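PDB 3S3T: nucleotide-binding protein, universal stress protein UspA family from Lactobacillus plantarum, which binds ATP in a Rossmann-like universal stress protein fold and, as its family suggests, probably takes part in the cell's response to stress. Local coordinates for residues A[9-14]-A[97-102]; A[23-28]-A[34-39]; A[73-78]-A[86-91]; A[102-107]-A[137-142]. One frame throughout, in Å; residues are numbered along the deposited sequence. Where two conformers were deposited one is given.

Contact 1: A[9-14]-A[97-102]. With ATP (adenosine-5'-triphosphate), chain I.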
loop_
_atom_site.group_PDB
_atom_site.type_symbol
_atom_site.label_atom_id
_atom_site.label_comp_id
_atom_site.label_asym_id
_atom_site.label_seq_id
_atom_site.Cartn_x
_atom_site.Cartn_y
_atom_site.Cartn_z
ATOM N N LEU A 9 17.954 2.626 -14.526
ATOM C CA LEU A 9 17.401 3.924 -14.227
ATOM C C LEU A 9 17.489 4.121 -12.725
ATOM O O LEU A 9 17.134 3.223 -11.943
ATOM C CB LEU A 9 15.926 4.015 -14.660
ATOM C CG LEU A 9 15.244 5.376 -14.438
ATOM C CD1 LEU A 9 15.862 6.516 -15.233
ATOM C CD2 LEU A 9 13.785 5.243 -14.815
ATOM N N VAL A 10 18.032 5.261 -12.322
ATOM C CA VAL A 10 18.063 5.634 -10.925
ATOM C C VAL A 10 17.390 7.014 -10.762
ATOM O O VAL A 10 18.004 8.040 -10.973
ATOM C CB VAL A 10 19.460 5.558 -10.281
ATOM C CG1 VAL A 10 20.519 6.409 -11.007
ATOM C CG2 VAL A 10 19.335 5.924 -8.799
ATOM N N PRO A 11 16.089 7.012 -10.415
ATOM C CA PRO A 11 15.444 8.279 -10.131
ATOM C C PRO A 11 15.992 8.835 -8.815
ATOM O O PRO A 11 16.047 8.111 -7.812
ATOM C CB PRO A 11 13.950 7.910 -10.064
ATOM C CG PRO A 11 13.831 6.599 -10.745
ATOM C CD PRO A 11 15.131 5.907 -10.395
ATOM N N VAL A 12 16.399 10.101 -8.816
ATOM C CA VAL A 12 16.804 10.750 -7.580
ATOM C C VAL A 12 16.018 12.025 -7.274
ATOM O O VAL A 12 15.709 12.806 -8.172
ATOM C CB VAL A 12 18.305 11.144 -7.638
ATOM C CG1 VAL A 12 19.190 9.916 -7.608
ATOM C CG2 VAL A 12 18.569 11.965 -8.888
ATOM N N ASP A 13 15.727 12.248 -5.991
ATOM C CA ASP A 13 15.348 13.584 -5.500
ATOM C C ASP A 13 16.597 14.161 -4.862
ATOM O O ASP A 13 17.718 13.716 -5.188
ATOM C CB ASP A 13 14.139 13.550 -4.546
ATOM C CG ASP A 13 14.375 12.682 -3.341
ATOM O OD1 ASP A 13 15.542 12.408 -3.049
ATOM O OD2 ASP A 13 13.407 12.310 -2.684
ATOM N N SER A 14 16.437 15.130 -3.958
ATOM C CA SER A 14 17.572 15.813 -3.422
ATOM C C SER A 14 17.961 15.237 -2.079
ATOM O O SER A 14 18.769 15.835 -1.375
ATOM C CB SER A 14 17.296 17.330 -3.312
ATOM O OG SER A 14 16.206 17.556 -2.426
ATOM N N HIS A 97 4.607 9.264 -11.546
ATOM C CA HIS A 97 4.103 9.076 -12.904
ATOM C C HIS A 97 5.207 9.173 -13.932
ATOM O O HIS A 97 5.255 8.368 -14.859
ATOM C CB HIS A 97 3.060 10.117 -13.273
ATOM C CG HIS A 97 1.880 10.164 -12.345
ATOM N ND1 HIS A 97 0.886 11.112 -12.467
ATOM C CD2 HIS A 97 1.536 9.394 -11.289
ATOM C CE1 HIS A 97 -0.016 10.927 -11.518
ATOM N NE2 HIS A 97 0.356 9.897 -10.783
ATOM N N THR A 98 6.079 10.172 -13.763
ATOM C CA THR A 98 7.114 10.440 -14.727
ATOM C C THR A 98 8.130 9.308 -14.783
ATOM O O THR A 98 8.636 8.980 -15.856
ATOM C CB THR A 98 7.792 11.809 -14.441
ATOM O OG1 THR A 98 6.788 12.846 -14.464
ATOM C CG2 THR A 98 8.887 12.120 -15.479
ATOM N N ILE A 99 8.454 8.757 -13.627
ATOM C CA ILE A 99 9.372 7.639 -13.504
ATOM C C ILE A 99 8.777 6.404 -14.201
ATOM O O ILE A 99 9.429 5.767 -15.026
ATOM C CB ILE A 99 9.678 7.334 -11.994
ATOM C CG1 ILE A 99 10.548 8.446 -11.373
ATOM C CG2 ILE A 99 10.369 5.953 -11.878
ATOM C CD1 ILE A 99 10.550 8.462 -9.836
ATOM N N GLU A 100 7.523 6.104 -13.902
ATOM C CA GLU A 100 6.813 5.013 -14.595
ATOM C C GLU A 100 6.856 5.229 -16.113
ATOM O O GLU A 100 7.201 4.294 -16.884
ATOM C CB GLU A 100 5.347 4.957 -14.112
ATOM C CG GLU A 100 4.449 4.016 -14.860
ATOM C CD GLU A 100 2.994 4.086 -14.424
ATOM O OE1 GLU A 100 2.576 5.028 -13.763
ATOM O OE2 GLU A 100 2.255 3.183 -14.792
ATOM N N ASP A 101 6.503 6.444 -16.539
ATOM C CA ASP A 101 6.373 6.738 -17.953
ATOM C C ASP A 101 7.746 6.613 -18.606
ATOM O O ASP A 101 7.862 6.171 -19.750
ATOM C CB ASP A 101 5.796 8.142 -18.181
ATOM C CG ASP A 101 4.307 8.211 -17.885
ATOM O OD1 ASP A 101 3.645 7.154 -17.715
ATOM O OD2 ASP A 101 3.789 9.327 -17.819
ATOM N N TYR A 102 8.779 7.031 -17.887
ATOM C CA TYR A 102 10.110 7.009 -18.414
ATOM C C TYR A 102 10.516 5.557 -18.700
ATOM O O TYR A 102 11.066 5.266 -19.760
ATOM C CB TYR A 102 11.106 7.671 -17.449
ATOM C CG TYR A 102 12.437 7.970 -18.110
ATOM C CD1 TYR A 102 12.699 9.216 -18.651
ATOM C CD2 TYR A 102 13.429 6.993 -18.206
ATOM C CE1 TYR A 102 13.904 9.497 -19.265
ATOM C CE2 TYR A 102 14.639 7.268 -18.823
ATOM C CZ TYR A 102 14.864 8.523 -19.363
ATOM O OH TYR A 102 16.064 8.783 -19.982
HETATM P PG ATP I . 6.525 10.673 0.473
HETATM O O1G ATP I . 6.784 11.506 -0.761
HETATM O O2G ATP I . 6.029 11.498 1.622
HETATM O O3G ATP I . 5.621 9.462 0.287
HETATM P PB ATP I . 9.438 10.507 0.780
HETATM O O1B ATP I . 10.199 10.315 2.061
HETATM O O2B ATP I . 9.549 11.819 0.081
HETATM O O3B ATP I . 7.916 10.119 1.075
HETATM P PA ATP I . 9.725 9.101 -1.747
HETATM O O1A ATP I . 9.210 10.327 -2.435
HETATM O O2A ATP I . 8.965 7.865 -2.006
HETATM O O3A ATP I . 9.889 9.279 -0.177
HETATM O "O5'" ATP I . 11.270 8.925 -2.271
HETATM C "C5'" ATP I . 11.826 7.614 -2.355
HETATM C "C4'" ATP I . 12.799 7.529 -3.534
HETATM O "O4'" ATP I . 12.024 7.871 -4.677
HETATM C "C3'" ATP I . 13.924 8.550 -3.491
HETATM O "O3'" ATP I . 15.027 8.122 -2.709
HETATM C "C2'" ATP I . 14.187 8.689 -4.970
HETATM O "O2'" ATP I . 14.968 7.567 -5.359
HETATM C "C1'" ATP I . 12.805 8.609 -5.603
HETATM N N9 ATP I . 12.233 9.932 -5.841
HETATM C C8 ATP I . 11.418 10.648 -5.005
HETATM N N7 ATP I . 11.108 11.848 -5.547
HETATM C C5 ATP I . 11.730 11.889 -6.731
HETATM C C6 ATP I . 11.843 12.879 -7.796
HETATM N N6 ATP I . 11.189 14.051 -7.658
HETATM N N1 ATP I . 12.602 12.567 -8.906
HETATM C C2 ATP I . 13.229 11.383 -8.982
HETATM N N3 ATP I . 13.214 10.439 -8.031
HETATM C C4 ATP I . 12.477 10.647 -6.918
#
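Leu-9 and Pro-11 of strand 9-11 face Ile-99 and Tyr-102 of helix 97-102, the two short axes running nearly antiparallel at 172° and coming within 10.3 Å of each other. Leu-9 has CG anti to the backbone N (chi1 -178°), which sends both methyls toward one side of the Tyr-102 ring; Leu-9 CD2 lies 3.8 Å from Tyr-102 CD2 and approaches the ring obliquely. One turn back on the helix, Ile-99 sets its CD1 methyl against Pro-11 CB at 3.5 Å, tighter than ordinary van der Waals contact, while Ile-99 CG2 packs on Pro-11 CG. This packing belongs to the Rossmann-like core of the universal stress protein fold: helix 95-105, the crossover from strand 87-93 to strand 111-115, lies against the central strand 7-11, whose end opens into the nucleotide site. There Pro-11 O accepts a hydrogen bond from ATP O2' at 2.7 Å. Ile-99 CD1 rests over the plane of the adenine, 3.8 Å from ATP N3, and Asp-13 CB stands on the opposite side of the base, 3.6 Å from ATP N7. With only an alanine at the Ile-99 position, a gap is likely to open between the helix and Pro-11, and the adenine to lose the methyl over its N3. Asp-13 OD1 is tied to Ser-15 OG.

Contact 2: A[23-28]-A[34-39]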
loop_
_atom_site.group_PDB
_atom_site.type_symbol
_atom_site.label_atom_id
_atom_site.label_comp_id
_atom_site.label_asym_id
_atom_site.label_seq_id
_atom_site.Cartn_x
_atom_site.Cartn_y
_atom_site.Cartn_z
ATOM N N THR A 23 24.495 5.923 -5.605
ATOM C CA THR A 23 25.823 5.319 -5.355
ATOM C C THR A 23 25.818 3.830 -5.627
ATOM O O THR A 23 26.760 3.319 -6.236
ATOM C CB THR A 23 26.322 5.632 -3.951
ATOM O OG1 THR A 23 26.449 7.049 -3.852
ATOM C CG2 THR A 23 27.708 4.971 -3.668
ATOM N N GLU A 24 24.741 3.150 -5.218
ATOM C CA GLU A 24 24.586 1.716 -5.493
ATOM C C GLU A 24 24.288 1.434 -6.947
ATOM O O GLU A 24 24.779 0.425 -7.489
ATOM C CB GLU A 24 23.537 1.087 -4.596
ATOM C CG GLU A 24 23.378 -0.418 -4.750
ATOM C CD GLU A 24 24.667 -1.183 -4.558
ATOM O OE1 GLU A 24 24.751 -2.299 -5.094
ATOM O OE2 GLU A 24 25.598 -0.654 -3.902
ATOM N N ALA A 25 23.528 2.315 -7.607
ATOM C CA ALA A 25 23.263 2.165 -9.043
ATOM C C ALA A 25 24.567 2.189 -9.837
ATOM O O ALA A 25 24.744 1.406 -10.767
ATOM C CB ALA A 25 22.272 3.256 -9.563
ATOM N N VAL A 26 25.504 3.038 -9.454
ATOM C CA VAL A 26 26.784 3.069 -10.179
ATOM C C VAL A 26 27.572 1.776 -9.979
ATOM O O VAL A 26 28.250 1.304 -10.873
ATOM C CB VAL A 26 27.656 4.244 -9.743
ATOM C CG1 VAL A 26 29.021 4.203 -10.490
ATOM C CG2 VAL A 26 26.931 5.543 -10.023
ATOM N N ASN A 27 27.490 1.233 -8.777
ATOM C CA ASN A 27 28.077 -0.055 -8.443
ATOM C C ASN A 27 27.481 -1.205 -9.306
ATOM O O ASN A 27 28.193 -2.054 -9.851
ATOM C CB ASN A 27 27.795 -0.263 -6.966
ATOM C CG ASN A 27 28.585 -1.369 -6.358
ATOM O OD1 ASN A 27 29.269 -2.145 -7.046
ATOM N ND2 ASN A 27 28.523 -1.450 -5.025
ATOM N N ILE A 28 26.167 -1.214 -9.440
ATOM C CA ILE A 28 25.488 -2.226 -10.240
ATOM C C ILE A 28 25.865 -2.032 -11.706
ATOM O O ILE A 28 26.160 -3.004 -12.406
ATOM C CB ILE A 28 23.949 -2.119 -10.082
ATOM C CG1 ILE A 28 23.523 -2.381 -8.630
ATOM C CG2 ILE A 28 23.227 -3.152 -10.972
ATOM C CD1 ILE A 28 22.041 -2.056 -8.346
ATOM N N ALA A 34 26.476 -1.870 -17.550
ATOM C CA ALA A 34 25.184 -1.425 -18.051
ATOM C C ALA A 34 25.180 0.061 -18.310
ATOM O O ALA A 34 25.939 0.810 -17.720
ATOM C CB ALA A 34 24.079 -1.817 -17.087
ATOM N N ASN A 35 24.306 0.506 -19.201
ATOM C CA ASN A 35 24.084 1.929 -19.329
ATOM C C ASN A 35 23.367 2.384 -18.061
ATOM O O ASN A 35 22.587 1.609 -17.457
ATOM C CB ASN A 35 23.279 2.268 -20.589
ATOM C CG ASN A 35 23.954 1.797 -21.869
ATOM O OD1 ASN A 35 25.161 1.956 -22.062
ATOM N ND2 ASN A 35 23.166 1.197 -22.750
ATOM N N LEU A 36 23.662 3.607 -17.620
ATOM C CA LEU A 36 23.063 4.174 -16.426
ATOM C C LEU A 36 22.448 5.527 -16.744
ATOM O O LEU A 36 23.064 6.327 -17.432
ATOM C CB LEU A 36 24.104 4.290 -15.294
ATOM C CG LEU A 36 23.635 4.782 -13.919
ATOM C CD1 LEU A 36 22.512 3.924 -13.387
ATOM C CD2 LEU A 36 24.824 4.830 -12.942
ATOM N N THR A 37 21.200 5.747 -16.279
ATOM C CA THR A 37 20.551 7.051 -16.390
ATOM C C THR A 37 20.082 7.507 -14.992
ATOM O O THR A 37 19.372 6.756 -14.334
ATOM C CB THR A 37 19.314 6.968 -17.293
ATOM O OG1 THR A 37 19.746 6.638 -18.620
ATOM C CG2 THR A 37 18.537 8.329 -17.326
ATOM N N ALA A 38 20.517 8.694 -14.554
ATOM C CA ALA A 38 19.951 9.377 -13.359
ATOM C C ALA A 38 18.881 10.368 -13.784
ATOM O O ALA A 38 19.074 11.157 -14.736
ATOM C CB ALA A 38 21.021 10.052 -12.552
ATOM N N LEU A 39 17.723 10.293 -13.122
ATOM C CA LEU A 39 16.560 11.104 -13.489
ATOM C C LEU A 39 16.069 11.876 -12.267
ATOM O O LEU A 39 15.694 11.261 -11.284
ATOM C CB LEU A 39 15.430 10.224 -14.004
ATOM C CG LEU A 39 14.023 10.837 -14.173
ATOM C CD1 LEU A 39 13.984 12.009 -15.264
ATOM C CD2 LEU A 39 13.069 9.760 -14.528
#
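Ala-25 is the first residue of helix segment 23-28 to meet strand 35-39, its methyl CB lying 3.9 Å from Leu-36 CD1. Val-26, next in line, has a CB that points away from the strand, yet its CG2 branch, set beside the backbone N, still reaches Leu-36 CD2 at 3.7 Å, and the two side chains cross at about a right angle. Leu-36 can serve both neighbours because its CG is anti to the backbone N (chi1 -176°), which projects the fork at the helix: one methyl goes to Ala-25, the other to Val-26. Asn-27 turns away from the strand, where its ND2 gives a hydrogen bond to Glu-24 OE2 at 3.2 Å, entering on the syn side but 30° out of the carboxylate plane; the same ND2 also bonds Ala-3 O of the third subunit. Ile-28, one step further, turns to Ile-8. Helix 16-32 and strand 35-43 are the last two elements of a beta-alpha-beta unit begun by strand 7-11, and the joint packs its helix on its second strand. Leu-36 also touches Ile-8 on strand 7-11 and Leu-86 just ahead of strand 87-93, while Val-26 packs on Phe-77 and Val-78 of the neighbouring helix 53-78.

Contact 3: A[73-78]-A[86-91]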
loop_
_atom_site.group_PDB
_atom_site.type_symbol
_atom_site.label_atom_id
_atom_site.label_comp_id
_atom_site.label_asym_id
_atom_site.label_seq_id
_atom_site.Cartn_x
_atom_site.Cartn_y
_atom_site.Cartn_z
ATOM N N GLN A 73 28.017 16.899 -10.515
ATOM C CA GLN A 73 28.821 16.161 -9.529
ATOM C C GLN A 73 28.747 14.662 -9.754
ATOM O O GLN A 73 29.751 13.956 -9.627
ATOM C CB GLN A 73 28.383 16.447 -8.094
ATOM C CG GLN A 73 28.622 17.861 -7.609
ATOM C CD GLN A 73 28.300 18.027 -6.120
ATOM O OE1 GLN A 73 27.144 17.963 -5.701
ATOM N NE2 GLN A 73 29.336 18.253 -5.321
ATOM N N ARG A 74 27.561 14.156 -10.084
ATOM C CA ARG A 74 27.439 12.725 -10.310
ATOM C C ARG A 74 28.262 12.247 -11.541
ATOM O O ARG A 74 28.884 11.202 -11.474
ATOM C CB ARG A 74 25.971 12.299 -10.402
ATOM C CG ARG A 74 25.253 12.359 -9.049
ATOM C CD ARG A 74 23.827 11.945 -9.155
ATOM N NE ARG A 74 23.106 12.126 -7.888
ATOM C CZ ARG A 74 22.177 13.041 -7.668
ATOM N NH1 ARG A 74 21.787 13.893 -8.622
ATOM N NH2 ARG A 74 21.633 13.100 -6.485
ATOM N N GLN A 75 28.253 13.019 -12.631
ATOM C CA GLN A 75 29.034 12.698 -13.843
ATOM C C GLN A 75 30.504 12.630 -13.516
ATOM O O GLN A 75 31.223 11.803 -14.075
ATOM C CB GLN A 75 28.875 13.765 -14.922
ATOM C CG GLN A 75 27.549 13.777 -15.613
ATOM C CD GLN A 75 27.489 12.835 -16.796
ATOM O OE1 GLN A 75 28.426 12.063 -17.059
ATOM N NE2 GLN A 75 26.372 12.889 -17.525
ATOM N N GLN A 76 30.948 13.522 -12.629
ATOM C CA GLN A 76 32.344 13.534 -12.194
ATOM C C GLN A 76 32.666 12.254 -11.413
ATOM O O GLN A 76 33.711 11.638 -11.646
ATOM C CB GLN A 76 32.676 14.818 -11.400
ATOM C CG GLN A 76 32.574 16.071 -12.272
ATOM C CD GLN A 76 32.875 17.378 -11.550
ATOM O OE1 GLN A 76 33.146 17.403 -10.347
ATOM N NE2 GLN A 76 32.822 18.480 -12.296
ATOM N N PHE A 77 31.764 11.834 -10.530
ATOM C CA PHE A 77 31.998 10.640 -9.712
ATOM C C PHE A 77 32.048 9.373 -10.559
ATOM O O PHE A 77 32.941 8.539 -10.382
ATOM C CB PHE A 77 30.927 10.509 -8.620
ATOM C CG PHE A 77 30.917 9.162 -7.945
ATOM C CD1 PHE A 77 30.022 8.192 -8.331
ATOM C CD2 PHE A 77 31.836 8.866 -6.939
ATOM C CE1 PHE A 77 30.017 6.942 -7.709
ATOM C CE2 PHE A 77 31.865 7.617 -6.324
ATOM C CZ PHE A 77 30.961 6.650 -6.703
ATOM N N VAL A 78 31.089 9.221 -11.476
ATOM C CA VAL A 78 31.077 8.045 -12.377
ATOM C C VAL A 78 32.371 7.938 -13.213
ATOM O O VAL A 78 32.811 6.829 -13.505
ATOM C CB VAL A 78 29.818 8.009 -13.267
ATOM C CG1 VAL A 78 29.911 6.902 -14.328
ATOM C CG2 VAL A 78 28.587 7.806 -12.365
ATOM N N LEU A 86 27.113 7.706 -17.926
ATOM C CA LEU A 86 25.992 8.260 -17.190
ATOM C C LEU A 86 25.318 9.266 -18.108
ATOM O O LEU A 86 25.970 10.190 -18.631
ATOM C CB LEU A 86 26.430 8.943 -15.888
ATOM C CG LEU A 86 25.279 9.515 -15.056
ATOM C CD1 LEU A 86 24.500 8.368 -14.388
ATOM C CD2 LEU A 86 25.791 10.556 -14.038
ATOM N N LYS A 87 24.034 9.009 -18.335
ATOM C CA LYS A 87 23.120 9.991 -18.872
ATOM C C LYS A 87 22.394 10.618 -17.662
ATOM O O LYS A 87 22.037 9.921 -16.724
ATOM C CB LYS A 87 22.122 9.316 -19.815
ATOM C CG LYS A 87 21.087 10.245 -20.469
ATOM C CD LYS A 87 19.919 9.470 -21.084
ATOM C CE LYS A 87 19.339 10.221 -22.288
ATOM N NZ LYS A 87 18.008 9.717 -22.701
ATOM N N THR A 88 22.216 11.930 -17.684
ATOM C CA THR A 88 21.474 12.640 -16.657
ATOM C C THR A 88 20.272 13.330 -17.298
ATOM O O THR A 88 20.361 13.873 -18.425
ATOM C CB THR A 88 22.347 13.649 -15.944
ATOM O OG1 THR A 88 22.819 14.652 -16.870
ATOM C CG2 THR A 88 23.529 12.932 -15.257
ATOM N N GLU A 89 19.155 13.322 -16.592
ATOM C CA GLU A 89 17.943 13.884 -17.115
ATOM C C GLU A 89 17.193 14.605 -16.008
ATOM O O GLU A 89 17.023 14.061 -14.901
ATOM C CB GLU A 89 17.066 12.750 -17.627
ATOM C CG GLU A 89 15.834 13.223 -18.379
ATOM C CD GLU A 89 15.909 13.000 -19.866
ATOM O OE1 GLU A 89 16.508 11.982 -20.317
ATOM O OE2 GLU A 89 15.294 13.818 -20.589
ATOM N N ILE A 90 16.740 15.818 -16.311
ATOM C CA ILE A 90 15.874 16.557 -15.440
ATOM C C ILE A 90 14.556 16.730 -16.190
ATOM O O ILE A 90 14.516 17.280 -17.312
ATOM C CB ILE A 90 16.484 17.935 -15.068
ATOM C CG1 ILE A 90 17.904 17.792 -14.503
ATOM C CG2 ILE A 90 15.566 18.704 -14.137
ATOM C CD1 ILE A 90 18.037 16.907 -13.338
ATOM N N SER A 91 13.482 16.213 -15.602
ATOM C CA SER A 91 12.160 16.326 -16.202
ATOM C C SER A 91 11.195 17.013 -15.263
ATOM O O SER A 91 11.463 17.128 -14.059
ATOM C CB SER A 91 11.621 14.923 -16.552
ATOM O OG SER A 91 12.378 14.344 -17.609
#
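Gln-75 bends at its second torsion (chi2 -87°), swinging its amide round to the Leu-86 carbonyl, while Leu-86, with CG anti to its own N, sends CD2 in against the helix backbone. Gln-75 NE2 donates to Leu-86 O at 2.9 Å, but the bond is bent, 136° at the hydrogen, and the donor stands 54° above the carbonyl plane and not on a lone pair. Beside it the amide leans on Thr-88, whose CG2 is 3.6 Å from Gln-75 NE2. Leu-86 CD2 lies 3.8 Å from Gln-75 N, flanked by Arg-74 CB and, more loosely, by Val-78 CG2. Arg-74 itself leads away from the strand: its NE bonds Gln-19 OE1 and its guanidinium makes a cation-pi contact with Phe-22. The joint fastens the last turns of the long helix 53-78 to strand 87-93, an outermost strand of the sheet within the chain, across the connecting loop. A leucine in place of Gln-75 has no amide to give, and Leu-86 O would probably be left without its mate from the helix. The chemistry is thus divided: a leucine packed against the helix, and one bent hydrogen bond at the more exposed side.

Contact 4: A[102-107]-A[137-142]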
loop_
_atom_site.group_PDB
_atom_site.type_symbol
_atom_site.label_atom_id
_atom_site.label_comp_id
_atom_site.label_asym_id
_atom_site.label_seq_id
_atom_site.Cartn_x
_atom_site.Cartn_y
_atom_site.Cartn_z
ATOM N N TYR A 102 8.779 7.031 -17.887
ATOM C CA TYR A 102 10.110 7.009 -18.414
ATOM C C TYR A 102 10.516 5.557 -18.700
ATOM O O TYR A 102 11.066 5.266 -19.760
ATOM C CB TYR A 102 11.106 7.671 -17.449
ATOM C CG TYR A 102 12.437 7.970 -18.110
ATOM C CD1 TYR A 102 12.699 9.216 -18.651
ATOM C CD2 TYR A 102 13.429 6.993 -18.206
ATOM C CE1 TYR A 102 13.904 9.497 -19.265
ATOM C CE2 TYR A 102 14.639 7.268 -18.823
ATOM C CZ TYR A 102 14.864 8.523 -19.363
ATOM O OH TYR A 102 16.064 8.783 -19.982
ATOM N N ALA A 103 10.238 4.658 -17.756
ATOM C CA ALA A 103 10.574 3.234 -17.940
ATOM C C ALA A 103 9.771 2.620 -19.088
ATOM O O ALA A 103 10.283 1.753 -19.787
ATOM C CB ALA A 103 10.323 2.450 -16.678
ATOM N N LYS A 104 8.530 3.054 -19.286
ATOM C CA LYS A 104 7.716 2.555 -20.422
ATOM C C LYS A 104 8.075 3.222 -21.765
ATOM O O LYS A 104 7.959 2.627 -22.851
ATOM C CB LYS A 104 6.231 2.680 -20.097
ATOM C CG LYS A 104 5.900 1.795 -18.894
ATOM C CD LYS A 104 4.454 1.842 -18.364
ATOM C CE LYS A 104 4.321 0.763 -17.256
ATOM N NZ LYS A 104 3.011 0.725 -16.484
ATOM N N GLN A 105 8.536 4.456 -21.682
ATOM C CA GLN A 105 8.991 5.184 -22.854
ATOM C C GLN A 105 10.309 4.586 -23.367
ATOM O O GLN A 105 10.582 4.625 -24.544
ATOM C CB GLN A 105 9.154 6.692 -22.518
ATOM C CG GLN A 105 7.808 7.443 -22.354
ATOM C CD GLN A 105 7.926 8.809 -21.649
ATOM O OE1 GLN A 105 6.938 9.328 -21.124
ATOM N NE2 GLN A 105 9.132 9.388 -21.630
ATOM N N HIS A 106 11.118 4.037 -22.458
ATOM C CA HIS A 106 12.377 3.412 -22.804
ATOM C C HIS A 106 12.379 1.950 -22.341
ATOM O O HIS A 106 12.985 1.628 -21.322
ATOM C CB HIS A 106 13.506 4.122 -22.112
ATOM C CG HIS A 106 13.625 5.557 -22.472
ATOM N ND1 HIS A 106 14.472 5.992 -23.465
ATOM C CD2 HIS A 106 13.013 6.658 -21.983
ATOM C CE1 HIS A 106 14.400 7.311 -23.551
ATOM N NE2 HIS A 106 13.521 7.740 -22.670
ATOM N N PRO A 107 11.743 1.067 -23.122
ATOM C CA PRO A 107 11.487 -0.276 -22.648
ATOM C C PRO A 107 12.749 -1.102 -22.489
ATOM O O PRO A 107 12.675 -2.187 -21.892
ATOM C CB PRO A 107 10.553 -0.881 -23.721
ATOM C CG PRO A 107 10.753 -0.052 -24.943
ATOM C CD PRO A 107 11.269 1.290 -24.497
ATOM N N HIS A 137 4.212 -0.233 -10.245
ATOM C CA HIS A 137 3.854 0.072 -11.605
ATOM C C HIS A 137 4.971 -0.108 -12.632
ATOM O O HIS A 137 4.728 0.033 -13.860
ATOM C CB HIS A 137 3.336 1.480 -11.680
ATOM C CG HIS A 137 1.965 1.655 -11.103
ATOM N ND1 HIS A 137 1.749 1.994 -9.784
ATOM C CD2 HIS A 137 0.739 1.593 -11.678
ATOM C CE1 HIS A 137 0.444 2.072 -9.562
ATOM N NE2 HIS A 137 -0.189 1.858 -10.695
ATOM N N ALA A 138 6.184 -0.429 -12.196
ATOM C CA ALA A 138 7.268 -0.532 -13.177
ATOM C C ALA A 138 7.147 -1.809 -13.996
ATOM O O ALA A 138 6.750 -2.841 -13.481
ATOM C CB ALA A 138 8.663 -0.492 -12.519
ATOM N N PRO A 139 7.545 -1.749 -15.262
ATOM C CA PRO A 139 7.548 -2.925 -16.136
ATOM C C PRO A 139 8.800 -3.826 -15.954
ATOM O O PRO A 139 8.914 -4.840 -16.626
ATOM C CB PRO A 139 7.534 -2.304 -17.539
ATOM C CG PRO A 139 8.335 -1.059 -17.371
ATOM C CD PRO A 139 7.958 -0.534 -15.983
ATOM N N CYS A 140 9.675 -3.537 -15.002
ATOM C CA CYS A 140 10.921 -4.262 -14.882
ATOM C C CYS A 140 11.221 -4.451 -13.415
ATOM O O CYS A 140 10.468 -3.992 -12.524
ATOM C CB CYS A 140 12.047 -3.459 -15.512
ATOM S SG CYS A 140 12.220 -1.769 -14.839
ATOM N N ASN A 141 12.364 -5.064 -13.166
ATOM C CA ASN A 141 12.829 -5.271 -11.789
ATOM C C ASN A 141 13.050 -3.912 -11.095
ATOM O O ASN A 141 13.418 -2.925 -11.753
ATOM C CB ASN A 141 14.175 -6.007 -11.794
ATOM C CG ASN A 141 14.087 -7.456 -12.225
ATOM O OD1 ASN A 141 13.009 -8.010 -12.439
ATOM N ND2 ASN A 141 15.255 -8.099 -12.308
ATOM N N VAL A 142 12.786 -3.850 -9.795
ATOM C CA VAL A 142 12.984 -2.659 -9.001
ATOM C C VAL A 142 13.680 -3.029 -7.667
ATOM O O VAL A 142 13.266 -3.959 -6.992
ATOM C CB VAL A 142 11.680 -1.955 -8.702
ATOM C CG1 VAL A 142 11.951 -0.724 -7.820
ATOM C CG2 VAL A 142 10.854 -1.606 -10.062
#
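Ala-103 and Lys-104 on helix 102-105 supply the apolar side of this contact, and both lean on the ring of Pro-139. The Ala-103 methyl CB comes 3.9 Å from Pro-139 CD, and Lys-104 CG passes 4.0 Å from Pro-139 CG, so the CG-CD side of the proline is met by two successive residues of one helix turn. The polar side belongs to the same lysine. Its chain is extended beyond CG and carries the ammonium along the ring to the backbone of His-137, where Lys-104 NZ makes a weak hydrogen bond to His-137 O at 3.2 Å. That carbonyl belongs to the last residue of helix 129-137, so the positive charge would be favoured by the negative end of the helix dipole. The stronger partner of Lys-104 NZ is Glu-100 OE2, in a salt bridge one turn back, while His-137 ND1 bonds Tyr-133 O. Within the helix end itself, the His-106 ring stacks on Tyr-102: His-106 CD2 sits 3.6 Å above the plane of Tyr-102, over the ring centre, with Tyr-102 O at the edge of the imidazole. Ala-103, Ala-138 and Cys-140 all pack on Ile-112 of strand 111-115, which lies beside strand 141-145; Val-142 pairs antiparallel with a strand of the third subunit, so the sheet continues from this edge into the neighbouring chain.

All four contacts set helices against one parallel sheet or the loops leading into its strands, and contact 1, about 4 Å from the centre of the chain, supplies four residues of the ATP pocket. Contacts 2 and 3 have centres about 9 Å apart, with Val-26 CG2 against Val-78 CG2 at 3.7 Å; both are nested inside the loop that contact 1 closes. Contact 4 shares Tyr-102 and helix 95-105 with contact 1, about 10 Å between centres, whereas contacts 3 and 4 are about 20 Å apart. Tyr-102 bridges even these, since its OH meets Glu-89 OE1 at 3.2 Å. In contact 2, Leu-39 also touches ATP, and its O pairs with Val-12 N of contact 1.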